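Local structure of quinone oxidoreductase (Thermus thermophilus, 1IZ0) at residues 62-65 against 70-73; 203-208 against 237-242; 155-158 against 162-165; 286-291 against 296-301; 147-152 against 258-263. The protein binds NADPH and probably uses it to reduce quinones, as an enzyme of the medium-chain dehydrogenase/reductase type. All blocks are in the same frame, centred on the assembly; numbering follows the deposited sequence.

Contact 1: residues 62-65 against 70-73; sequences EVVG and RRYA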
# COMPACT_ATOMS: atom_id res chain seq x y z
N GLU A 62 -6.30 -3.93 7.15
CA GLU A 62 -5.11 -3.35 7.76
C GLU A 62 -5.51 -2.74 9.09
O GLU A 62 -6.06 -1.65 9.16
CB GLU A 62 -4.54 -2.29 6.82
CG GLU A 62 -3.13 -1.88 7.12
CD GLU A 62 -2.49 -1.16 5.94
OE1 GLU A 62 -3.24 -0.75 5.03
OE2 GLU A 62 -1.25 -1.00 5.94
N VAL A 63 -5.20 -3.46 10.16
CA VAL A 63 -5.58 -3.05 11.50
C VAL A 63 -4.45 -2.72 12.46
O VAL A 63 -3.33 -3.21 12.32
CB VAL A 63 -6.47 -4.16 12.13
CG1 VAL A 63 -6.56 -4.00 13.63
CG2 VAL A 63 -7.85 -4.10 11.53
N VAL A 64 -4.76 -1.85 13.42
CA VAL A 64 -3.83 -1.44 14.46
C VAL A 64 -4.64 -1.49 15.76
O VAL A 64 -5.76 -0.97 15.83
CB VAL A 64 -3.31 -0.01 14.24
CG1 VAL A 64 -2.54 0.46 15.46
CG2 VAL A 64 -2.40 0.00 13.02
N GLY A 65 -4.09 -2.13 16.79
CA GLY A 65 -4.82 -2.22 18.03
C GLY A 65 -4.02 -2.72 19.22
O GLY A 65 -2.82 -2.96 19.13
N ARG A 70 -0.32 -3.85 24.94
CA ARG A 70 0.65 -3.53 23.89
C ARG A 70 0.01 -3.35 22.51
O ARG A 70 -0.83 -4.15 22.09
CB ARG A 70 1.72 -4.62 23.82
CG ARG A 70 2.91 -4.23 22.96
CD ARG A 70 3.95 -5.34 22.88
NE ARG A 70 5.09 -4.94 22.06
CZ ARG A 70 6.11 -5.74 21.76
NH1 ARG A 70 7.11 -5.29 21.01
NH2 ARG A 70 6.14 -6.98 22.22
N ARG A 71 0.42 -2.30 21.80
CA ARG A 71 -0.12 -2.00 20.47
C ARG A 71 0.62 -2.72 19.33
O ARG A 71 1.86 -2.72 19.26
CB ARG A 71 -0.10 -0.50 20.22
CG ARG A 71 -0.60 -0.08 18.84
CD ARG A 71 -0.67 1.44 18.75
NE ARG A 71 -1.56 1.97 19.77
CZ ARG A 71 -1.40 3.16 20.36
NH1 ARG A 71 -0.37 3.93 20.03
NH2 ARG A 71 -2.26 3.56 21.28
N TYR A 72 -0.16 -3.29 18.42
CA TYR A 72 0.37 -4.03 17.27
C TYR A 72 -0.37 -3.63 16.00
O TYR A 72 -1.49 -3.10 16.06
CB TYR A 72 0.15 -5.53 17.46
CG TYR A 72 0.87 -6.18 18.62
CD1 TYR A 72 2.19 -6.62 18.48
CD2 TYR A 72 0.22 -6.39 19.83
CE1 TYR A 72 2.84 -7.27 19.53
CE2 TYR A 72 0.86 -7.04 20.89
CZ TYR A 72 2.17 -7.48 20.73
OH TYR A 72 2.80 -8.16 21.75
N ALA A 73 0.25 -3.91 14.86
CA ALA A 73 -0.35 -3.66 13.56
C ALA A 73 -0.56 -5.06 13.00
O ALA A 73 0.17 -5.99 13.35
CB ALA A 73 0.60 -2.88 12.67
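Gly65 and Tyr72 face each other as an antiparallel hydrogen-bonded pair, and the contact is tightest there. Gly65 N gives its hydrogen to Tyr72 O at 2.9 Å and Tyr72 N returns the bond to Gly65 O at 2.8 Å, so that two short, nearly straight bonds close one ring between the strands. Each carbonyl also takes a CA-H from the residue before its N-H donor: Arg71 CA lies 3.2 Å from Gly65 O, and Val64 CA lies 3.3 Å from Tyr72 O. The adjoining Val64-Ala73 pair is non-hydrogen-bonded, with CA atoms 4.2 Å apart. Val64 CG2 and Ala73 CB meet at 4.2 Å on one face of the sheet, where Ala104 and Ala105 of helix 101-105 cover Val64 and Pro108 reaches Ala73. On that side Val64 CG1, placed anti to the backbone N (chi1 170°), meets the aliphatic part of Arg71, 3.9 Å from its CD. The arginine chain then bends at chi3 (-59°) and carries its guanidinium out of the contact to a salt bridge with Glu33. On the other face, and at Arg70, the packing slackens. Tyr72 starts there, but its ring leads away from strand 62-65, and its CE1 lies 3.9 Å above the guanidinium plane of Arg70, offset toward the rim. Arg70 itself is solvent-exposed and barely touches the opposite strand. Segments 62-65 and 70-73 run antiparallel at 173° and are joined by a short turn, a beta hairpin within the GroES-like domain of the alcohol dehydrogenase family.

Contact 2: residues 203-208 against 237-242; sequences ESLGLL and LAVLGF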
# COMPACT_ATOMS: atom_id res chain seq x y z
N GLU A 203 3.54 2.54 -22.86
CA GLU A 203 4.22 3.82 -22.77
C GLU A 203 5.23 3.81 -21.63
O GLU A 203 6.32 4.38 -21.73
CB GLU A 203 3.21 4.95 -22.54
CG GLU A 203 2.15 5.08 -23.64
CD GLU A 203 2.75 5.34 -25.02
OE1 GLU A 203 3.54 6.30 -25.15
OE2 GLU A 203 2.42 4.59 -25.96
N SER A 204 4.87 3.15 -20.53
CA SER A 204 5.76 3.07 -19.38
C SER A 204 7.00 2.28 -19.77
O SER A 204 8.10 2.59 -19.34
CB SER A 204 5.07 2.39 -18.20
OG SER A 204 4.02 3.19 -17.69
N LEU A 205 6.80 1.25 -20.60
CA LEU A 205 7.91 0.42 -21.05
C LEU A 205 8.87 1.23 -21.90
O LEU A 205 10.07 0.96 -21.92
CB LEU A 205 7.39 -0.78 -21.84
CG LEU A 205 6.74 -1.90 -21.01
CD1 LEU A 205 5.97 -2.83 -21.92
CD2 LEU A 205 7.82 -2.67 -20.24
N GLY A 206 8.35 2.23 -22.60
CA GLY A 206 9.20 3.06 -23.44
C GLY A 206 10.12 3.96 -22.63
O GLY A 206 11.06 4.54 -23.18
N LEU A 207 9.86 4.07 -21.33
CA LEU A 207 10.66 4.92 -20.45
C LEU A 207 11.87 4.19 -19.90
O LEU A 207 12.79 4.81 -19.36
CB LEU A 207 9.81 5.38 -19.25
CG LEU A 207 8.43 5.97 -19.50
CD1 LEU A 207 7.71 6.15 -18.17
CD2 LEU A 207 8.55 7.29 -20.24
N LEU A 208 11.86 2.87 -20.03
CA LEU A 208 12.94 2.04 -19.51
C LEU A 208 14.22 1.99 -20.33
O LEU A 208 14.18 2.03 -21.56
CB LEU A 208 12.44 0.61 -19.29
CG LEU A 208 11.36 0.41 -18.23
CD1 LEU A 208 10.71 -0.95 -18.40
CD2 LEU A 208 11.99 0.55 -16.84
N LEU A 237 14.01 -6.09 -21.45
CA LEU A 237 13.13 -5.55 -20.41
C LEU A 237 12.34 -6.66 -19.75
O LEU A 237 12.20 -7.75 -20.30
CB LEU A 237 12.17 -4.54 -21.03
CG LEU A 237 12.79 -3.36 -21.79
CD1 LEU A 237 11.70 -2.55 -22.48
CD2 LEU A 237 13.57 -2.49 -20.82
N ALA A 238 11.82 -6.39 -18.56
CA ALA A 238 11.02 -7.38 -17.86
C ALA A 238 9.76 -6.74 -17.29
O ALA A 238 9.74 -5.55 -16.96
CB ALA A 238 11.83 -8.01 -16.73
N VAL A 239 8.70 -7.52 -17.21
CA VAL A 239 7.45 -7.06 -16.63
C VAL A 239 7.14 -8.06 -15.52
O VAL A 239 7.02 -9.25 -15.77
CB VAL A 239 6.30 -7.05 -17.64
CG1 VAL A 239 4.99 -6.68 -16.93
CG2 VAL A 239 6.58 -6.05 -18.74
N LEU A 240 7.05 -7.57 -14.29
CA LEU A 240 6.79 -8.43 -13.15
C LEU A 240 5.42 -8.12 -12.56
O LEU A 240 5.15 -6.99 -12.15
CB LEU A 240 7.86 -8.23 -12.07
CG LEU A 240 9.32 -8.38 -12.53
CD1 LEU A 240 9.73 -7.17 -13.34
CD2 LEU A 240 10.23 -8.51 -11.31
N GLY A 241 4.55 -9.13 -12.53
CA GLY A 241 3.23 -8.94 -11.97
C GLY A 241 3.43 -9.02 -10.47
O GLY A 241 4.25 -9.81 -10.00
N PHE A 242 2.69 -8.23 -9.72
CA PHE A 242 2.86 -8.23 -8.27
C PHE A 242 1.55 -8.24 -7.50
O PHE A 242 0.63 -7.50 -7.82
CB PHE A 242 3.71 -7.02 -7.86
CG PHE A 242 3.99 -6.94 -6.39
CD1 PHE A 242 3.02 -6.48 -5.51
CD2 PHE A 242 5.21 -7.38 -5.88
CE1 PHE A 242 3.26 -6.46 -4.14
CE2 PHE A 242 5.46 -7.37 -4.52
CZ PHE A 242 4.49 -6.91 -3.64
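Leu237 packs against Leu205 and Leu208, where the chain leaves helix 201-205 on its way to strand 208-209, and the contact ties this helix to the edge of the parallel Rossmann-type sheet of the nucleotide-binding domain. A type I beta turn from Leu205 to Leu208 reverses the chain and brings both of these leucines to the same partner. Leu237 comes just before strand 238-241, one of the two outermost strands of the six. Its CG stands anti to the carbonyl carbon (chi1 -56°), and the two methyls divide the work: CD2 presses on Leu208 CB at 3.6 Å and also meets Leu208 CD1 at 4.1 Å, while CD1 lies 3.9 Å from the carbonyl oxygen Leu205 O. The same CD1 is 4.5 Å from Leu205 CD2, a looser touch. Ala238 directs its CB away from the helix, and its backbone is hydrogen-bonded to Gly212 and Leu214 of the adjacent strand 212-216. Val239 is the next to touch the helix, through CG2, and Leu232 of helix 231-234 packs against Leu205, Leu237 and Val239 alike. Beyond it Leu240 and Phe242 belong to other surroundings: both touch Arg120 of helix 108-120, and Phe242 is one of the NADPH-binding residues. The contact thus rests wholly on aliphatic carbon and one backbone oxygen. At Val239 the isopropyl group crosses the leucine side chain at about a right angle, with Val239 CG2 3.9 Å from Leu205 CD2.

Contact 3: residues 155-158 against 162-165; sequences AAAS and KLAL. With SO4 (sulfate ion), chain B.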
# COMPACT_ATOMS: atom_id res chain seq x y z
N ALA A 155 9.45 11.01 -9.15
CA ALA A 155 8.05 10.90 -8.73
C ALA A 155 7.14 11.56 -9.74
O ALA A 155 7.49 12.57 -10.35
CB ALA A 155 7.86 11.56 -7.36
N ALA A 156 5.96 10.98 -9.93
CA ALA A 156 5.00 11.54 -10.86
C ALA A 156 3.61 11.54 -10.23
O ALA A 156 3.29 10.66 -9.43
CB ALA A 156 5.00 10.74 -12.15
N ALA A 157 2.81 12.54 -10.58
CA ALA A 157 1.44 12.66 -10.09
C ALA A 157 0.62 13.38 -11.16
O ALA A 157 1.17 13.84 -12.16
CB ALA A 157 1.41 13.44 -8.77
N SER A 158 -0.68 13.49 -10.95
CA SER A 158 -1.56 14.13 -11.93
C SER A 158 -1.57 15.66 -11.91
O SER A 158 -1.56 16.30 -12.96
CB SER A 158 -2.99 13.64 -11.74
OG SER A 158 -3.48 13.95 -10.44
N LYS A 162 0.33 18.19 -6.33
CA LYS A 162 0.62 16.91 -5.66
C LYS A 162 2.10 16.57 -5.67
O LYS A 162 2.52 15.57 -5.07
CB LYS A 162 -0.14 15.77 -6.34
CG LYS A 162 -1.65 15.82 -6.18
CD LYS A 162 -2.29 14.60 -6.82
CE LYS A 162 -3.79 14.57 -6.56
NZ LYS A 162 -4.42 13.45 -7.31
N LEU A 163 2.90 17.40 -6.33
CA LEU A 163 4.33 17.15 -6.46
C LEU A 163 5.23 17.56 -5.30
O LEU A 163 6.31 17.00 -5.13
CB LEU A 163 4.82 17.79 -7.75
CG LEU A 163 4.05 17.35 -8.99
CD1 LEU A 163 4.59 18.08 -10.21
CD2 LEU A 163 4.17 15.84 -9.17
N ALA A 164 4.80 18.54 -4.50
CA ALA A 164 5.60 19.00 -3.38
C ALA A 164 5.93 17.91 -2.35
O ALA A 164 7.06 17.82 -1.86
CB ALA A 164 4.90 20.17 -2.70
N LEU A 165 4.96 17.06 -2.03
CA LEU A 165 5.17 16.00 -1.04
C LEU A 165 6.24 14.98 -1.45
O LEU A 165 7.17 14.69 -0.69
CB LEU A 165 3.86 15.27 -0.76
CG LEU A 165 3.41 15.08 0.69
CD1 LEU A 165 2.38 13.93 0.75
CD2 LEU A 165 4.60 14.78 1.58
S SO4 B . -2.76 10.66 -9.07
O1 SO4 B . -2.82 10.01 -7.58
O2 SO4 B . -1.60 11.53 -9.05
O3 SO4 B . -2.67 9.71 -9.97
O4 SO4 B . -3.95 11.46 -9.12
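Ala157 and Ser158, where strand 152-157 ends, meet Lys162 and Leu163 across a short turn, with a sulfate ion held between the polar side chains. Ala156 turns its CB away from the second segment, toward Tyr177, while its backbone carbon is only grazed by Leu163 CD2. Ala157 points the opposite way: its CB is 3.7 Å from Lys162 CB and equally 3.7 Å from Leu163 CD2, so that one methyl fills the angle between two side chains. Ser158 closes the strand on the anion. Its N donates to sulfate O2 at 2.9 Å, and OG, set between the backbone N and the carbonyl carbon (chi1 61°), donates to sulfate O4 at 2.9 Å. Lys162 reaches the same oxygen with an extended chain, NZ to O4 being 2.7 Å; NZ is also bonded to Arg292 O, and Tyr177 OH is a further partner of the sulfate. Replacing Lys162 by alanine would probably leave O4 with the serine hydroxyl but without this cationic partner, and Arg292 O without this donor. Ser158, Lys162, Tyr177 and Arg292 all bind NADPH in this protein, so the sulfate, probably from the crystallisation liquor, may well mark a phosphate position of the cofactor. The turn leads from strand 152-157 into helix 164-168 of a beta-alpha-beta unit, and Leu163 also packs on Ala174 and Thr176 of strand 173-176.

Contact 4: residues 286-291 against 296-301; sequences FRALLD and GKVVVR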
# COMPACT_ATOMS: atom_id res chain seq x y z
N PHE A 286 -14.53 5.27 2.61
CA PHE A 286 -14.45 4.44 1.41
C PHE A 286 -14.50 5.29 0.14
O PHE A 286 -13.86 4.96 -0.86
CB PHE A 286 -15.58 3.41 1.39
CG PHE A 286 -15.18 2.07 1.95
CD1 PHE A 286 -14.48 1.15 1.17
CD2 PHE A 286 -15.49 1.72 3.27
CE1 PHE A 286 -14.07 -0.08 1.68
CE2 PHE A 286 -15.09 0.49 3.79
CZ PHE A 286 -14.38 -0.41 3.00
N ARG A 287 -15.28 6.37 0.18
CA ARG A 287 -15.38 7.26 -0.98
C ARG A 287 -14.07 8.03 -1.14
O ARG A 287 -13.66 8.35 -2.25
CB ARG A 287 -16.55 8.24 -0.83
CG ARG A 287 -17.94 7.60 -0.98
CD ARG A 287 -19.06 8.66 -1.00
NE ARG A 287 -19.78 8.74 0.27
CZ ARG A 287 -19.73 9.79 1.09
NH1 ARG A 287 -18.99 10.84 0.78
NH2 ARG A 287 -20.42 9.77 2.23
N ALA A 288 -13.42 8.34 -0.01
CA ALA A 288 -12.17 9.07 -0.04
C ALA A 288 -11.11 8.27 -0.80
O ALA A 288 -10.15 8.83 -1.32
CB ALA A 288 -11.70 9.34 1.37
N LEU A 289 -11.29 6.95 -0.86
CA LEU A 289 -10.37 6.08 -1.58
C LEU A 289 -10.49 6.38 -3.06
O LEU A 289 -9.56 6.17 -3.83
CB LEU A 289 -10.71 4.61 -1.33
CG LEU A 289 -10.47 4.05 0.07
CD1 LEU A 289 -11.19 2.70 0.22
CD2 LEU A 289 -8.96 3.90 0.30
N LEU A 290 -11.66 6.88 -3.46
CA LEU A 290 -11.92 7.20 -4.86
C LEU A 290 -11.60 8.66 -5.20
O LEU A 290 -11.51 9.02 -6.37
CB LEU A 290 -13.38 6.91 -5.19
CG LEU A 290 -13.88 5.51 -4.79
CD1 LEU A 290 -15.30 5.31 -5.30
CD2 LEU A 290 -12.96 4.46 -5.38
N ASP A 291 -11.43 9.49 -4.18
CA ASP A 291 -11.10 10.89 -4.42
C ASP A 291 -9.62 11.04 -4.72
O ASP A 291 -8.79 11.03 -3.82
CB ASP A 291 -11.48 11.74 -3.21
CG ASP A 291 -10.93 13.14 -3.29
OD1 ASP A 291 -10.70 13.63 -4.43
OD2 ASP A 291 -10.72 13.77 -2.23
N GLY A 296 -1.89 10.65 0.73
CA GLY A 296 -1.60 9.78 1.86
C GLY A 296 -2.64 8.70 2.05
O GLY A 296 -3.50 8.48 1.20
N LYS A 297 -2.56 8.03 3.20
CA LYS A 297 -3.44 6.93 3.56
C LYS A 297 -4.78 7.35 4.17
O LYS A 297 -4.82 8.24 5.02
CB LYS A 297 -2.73 6.04 4.58
CG LYS A 297 -3.43 4.74 4.88
CD LYS A 297 -3.04 3.69 3.85
CE LYS A 297 -3.44 2.30 4.30
NZ LYS A 297 -2.90 1.28 3.37
N VAL A 298 -5.85 6.69 3.74
CA VAL A 298 -7.18 6.96 4.30
C VAL A 298 -7.26 6.08 5.53
O VAL A 298 -7.10 4.87 5.44
CB VAL A 298 -8.33 6.57 3.34
CG1 VAL A 298 -9.67 6.75 4.04
CG2 VAL A 298 -8.28 7.41 2.07
N VAL A 299 -7.53 6.68 6.68
CA VAL A 299 -7.59 5.93 7.92
C VAL A 299 -8.89 6.14 8.69
O VAL A 299 -9.39 7.26 8.78
CB VAL A 299 -6.41 6.33 8.84
CG1 VAL A 299 -6.55 5.65 10.21
CG2 VAL A 299 -5.09 5.95 8.18
N VAL A 300 -9.42 5.06 9.25
CA VAL A 300 -10.62 5.14 10.07
C VAL A 300 -10.14 4.98 11.51
O VAL A 300 -9.44 4.02 11.85
CB VAL A 300 -11.62 4.02 9.73
CG1 VAL A 300 -12.83 4.11 10.66
CG2 VAL A 300 -12.08 4.16 8.27
N ARG A 301 -10.50 5.95 12.36
CA ARG A 301 -10.08 5.95 13.76
C ARG A 301 -11.27 5.61 14.65
O ARG A 301 -12.34 6.19 14.51
CB ARG A 301 -9.58 7.35 14.12
CG ARG A 301 -8.25 7.40 14.82
CD ARG A 301 -8.27 6.74 16.18
NE ARG A 301 -7.09 7.12 16.96
CZ ARG A 301 -6.80 6.63 18.15
NH1 ARG A 301 -7.60 5.73 18.72
NH2 ARG A 301 -5.72 7.05 18.80
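Val298 places CG1 anti to the backbone N (chi1 175°), which leaves CG2 beside that N and directed at the end of helix 282-288. Leu289 has its CG anti to the carbonyl carbon (chi1 -69°), and this rotation, with chi2 at 166°, brings CD2 to the strand although its CB does not point there. The two groups meet at Val298 CG2, which lies 4.0 Å from Leu289 CD2; the same methyl is 4.0 Å from Ala288 CB. A single valine branch is therefore seated against two consecutive residues, Ala288 and Leu289, and Leu289 CD2 continues up to Val298 CB at 4.1 Å. The touch is purely aliphatic, and the surface it buries is small. Leu37 of strand 27-37 packs on both Leu289 and Val298, and Phe277 of strand 273-278 on both Ala288 and Val298, so strands of the same sheet share the packing. The side chain of Phe39, an NADPH-binding residue, is about 5 Å from that of Leu289. With strands 273-278 and 297-301 running parallel in one sheet and helix 282-288 linking them, this is the helix-on-strand packing of a beta-alpha-beta crossover.

Contact 5: residues 147-152 against 258-263; sequences RAMGLR and LGFLLP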
# COMPACT_ATOMS: atom_id res chain seq x y z
N ARG A 147 14.31 5.47 -1.43
CA ARG A 147 15.39 6.32 -0.93
C ARG A 147 16.28 5.56 0.05
O ARG A 147 17.51 5.61 -0.05
CB ARG A 147 14.83 7.56 -0.23
CG ARG A 147 14.33 8.64 -1.17
CD ARG A 147 15.46 9.60 -1.52
NE ARG A 147 16.54 8.94 -2.25
CZ ARG A 147 17.77 9.43 -2.35
NH1 ARG A 147 18.08 10.58 -1.76
NH2 ARG A 147 18.69 8.77 -3.04
N ALA A 148 15.65 4.86 0.99
CA ALA A 148 16.38 4.08 1.99
C ALA A 148 17.19 2.97 1.34
O ALA A 148 18.16 2.47 1.92
CB ALA A 148 15.41 3.48 2.99
N MSE A 149 16.78 2.56 0.14
CA MSE A 149 17.49 1.50 -0.57
C MSE A 149 18.58 2.12 -1.43
O MSE A 149 19.29 1.41 -2.15
CB MSE A 149 16.51 0.69 -1.42
CG MSE A 149 15.50 -0.10 -0.59
SE MSE A 149 14.25 -1.15 -1.64
CE MSE A 149 15.49 -2.53 -2.23
N GLY A 150 18.71 3.44 -1.34
CA GLY A 150 19.72 4.15 -2.10
C GLY A 150 19.39 4.39 -3.56
O GLY A 150 20.28 4.61 -4.38
N LEU A 151 18.10 4.36 -3.90
CA LEU A 151 17.69 4.56 -5.29
C LEU A 151 17.45 6.03 -5.64
O LEU A 151 17.20 6.86 -4.76
CB LEU A 151 16.42 3.75 -5.58
CG LEU A 151 16.39 2.28 -5.16
CD1 LEU A 151 15.00 1.71 -5.45
CD2 LEU A 151 17.45 1.49 -5.92
N ARG A 152 17.53 6.33 -6.93
CA ARG A 152 17.27 7.67 -7.44
C ARG A 152 15.81 7.65 -7.84
O ARG A 152 15.42 6.87 -8.72
CB ARG A 152 18.16 7.96 -8.65
CG ARG A 152 19.64 8.13 -8.32
CD ARG A 152 20.46 8.38 -9.59
NE ARG A 152 19.96 9.52 -10.35
CZ ARG A 152 20.21 9.72 -11.64
NH1 ARG A 152 20.94 8.83 -12.31
NH2 ARG A 152 19.71 10.78 -12.26
N LEU A 258 10.78 -7.16 6.95
CA LEU A 258 10.61 -6.52 8.25
C LEU A 258 11.95 -6.19 8.88
O LEU A 258 12.08 -5.21 9.61
CB LEU A 258 9.77 -7.39 9.18
CG LEU A 258 8.33 -7.61 8.68
CD1 LEU A 258 7.52 -8.30 9.77
CD2 LEU A 258 7.70 -6.26 8.32
N GLY A 259 12.95 -7.01 8.59
CA GLY A 259 14.27 -6.77 9.14
C GLY A 259 14.84 -5.48 8.58
O GLY A 259 15.74 -4.88 9.17
N PHE A 260 14.30 -5.04 7.45
CA PHE A 260 14.78 -3.82 6.83
C PHE A 260 13.88 -2.63 7.13
O PHE A 260 14.36 -1.53 7.37
CB PHE A 260 14.88 -4.02 5.31
CG PHE A 260 15.26 -2.78 4.56
CD1 PHE A 260 14.29 -1.85 4.18
CD2 PHE A 260 16.58 -2.53 4.23
CE1 PHE A 260 14.63 -0.71 3.48
CE2 PHE A 260 16.93 -1.38 3.53
CZ PHE A 260 15.95 -0.47 3.15
N LEU A 261 12.57 -2.87 7.13
CA LEU A 261 11.59 -1.82 7.38
C LEU A 261 11.40 -1.40 8.85
O LEU A 261 11.39 -0.21 9.15
CB LEU A 261 10.24 -2.25 6.79
CG LEU A 261 10.19 -2.45 5.27
CD1 LEU A 261 8.86 -3.09 4.89
CD2 LEU A 261 10.36 -1.12 4.56
N LEU A 262 11.24 -2.37 9.75
CA LEU A 262 11.01 -2.07 11.16
C LEU A 262 12.05 -1.17 11.84
O LEU A 262 11.69 -0.20 12.51
CB LEU A 262 10.86 -3.35 11.96
CG LEU A 262 9.59 -4.15 11.66
CD1 LEU A 262 9.48 -5.30 12.66
CD2 LEU A 262 8.38 -3.23 11.76
N PRO A 263 13.35 -1.47 11.68
CA PRO A 263 14.32 -0.59 12.34
C PRO A 263 14.23 0.84 11.82
O PRO A 263 14.78 1.76 12.42
CB PRO A 263 15.66 -1.24 12.01
CG PRO A 263 15.31 -2.71 11.89
CD PRO A 263 14.01 -2.66 11.11
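A Schellman motif ends helix 137-148, and the last residues before its glycine receive the ring of Phe260 from helix 251-261. Gly150 has the positive phi (79°) of that motif, and its N is bonded to Arg147 O at 2.8 Å. Phe260 holds its CG anti to the backbone N (chi1 175°), which sends the ring out from its own helix toward the other. Contact is made at the far end of the ring: CZ lies 3.8 Å from Met149 CG and 4.0 Å from Ala148 CB. The carbonyl oxygen Ala148 O approaches the ring at its edge, in the plane, 3.9 Å from CZ, whereas Met149 CG comes in obliquely. Met149 is a selenomethionine in this crystal; its own neighbours include Leu118 of helix 108-120. Around Phe260, Arg264 makes a cation-pi contact and Tyr115 meets the ring with planes about 30° apart. Past the glycine the chain is held back on the helix end by a side chain, Arg147 NH2 donating to Leu151 O at 3.0 Å from above the carbonyl plane, with a weaker bond from NE. Only 108 Å² is buried, near the protein surface. The ring tip of Phe260 against the Schellman-capped end of helix 137-148 thus joins two helices far apart in sequence, the first of which leads through the Schellman turn into strand 152-157 of the Rossmann-type sheet.

Overall arrangement
Contacts 1 and 4 share the mixed sheet that includes strands 62-67, 70-75 and 297-301; their centres lie 18 Å apart, and the salt bridge Glu62 OE1 to Lys297 NZ at 2.6 Å joins them. Contacts 2 and 3 belong to the parallel six-stranded sheet, at strand 238-241, one of its edges, and at strand 152-157, with centres 21 Å apart. Contact 5 adjoins contact 3 in sequence, and its loop encloses contacts 3 and 2. Contact 1 precedes and contact 4 follows this region, so the chain returns to the mixed sheet. Contacts 3 and 4 approach within about 5 Å between nearest atoms, so the two sheets come together where Lys162 and, beside contact 4, Phe39 bind NADPH.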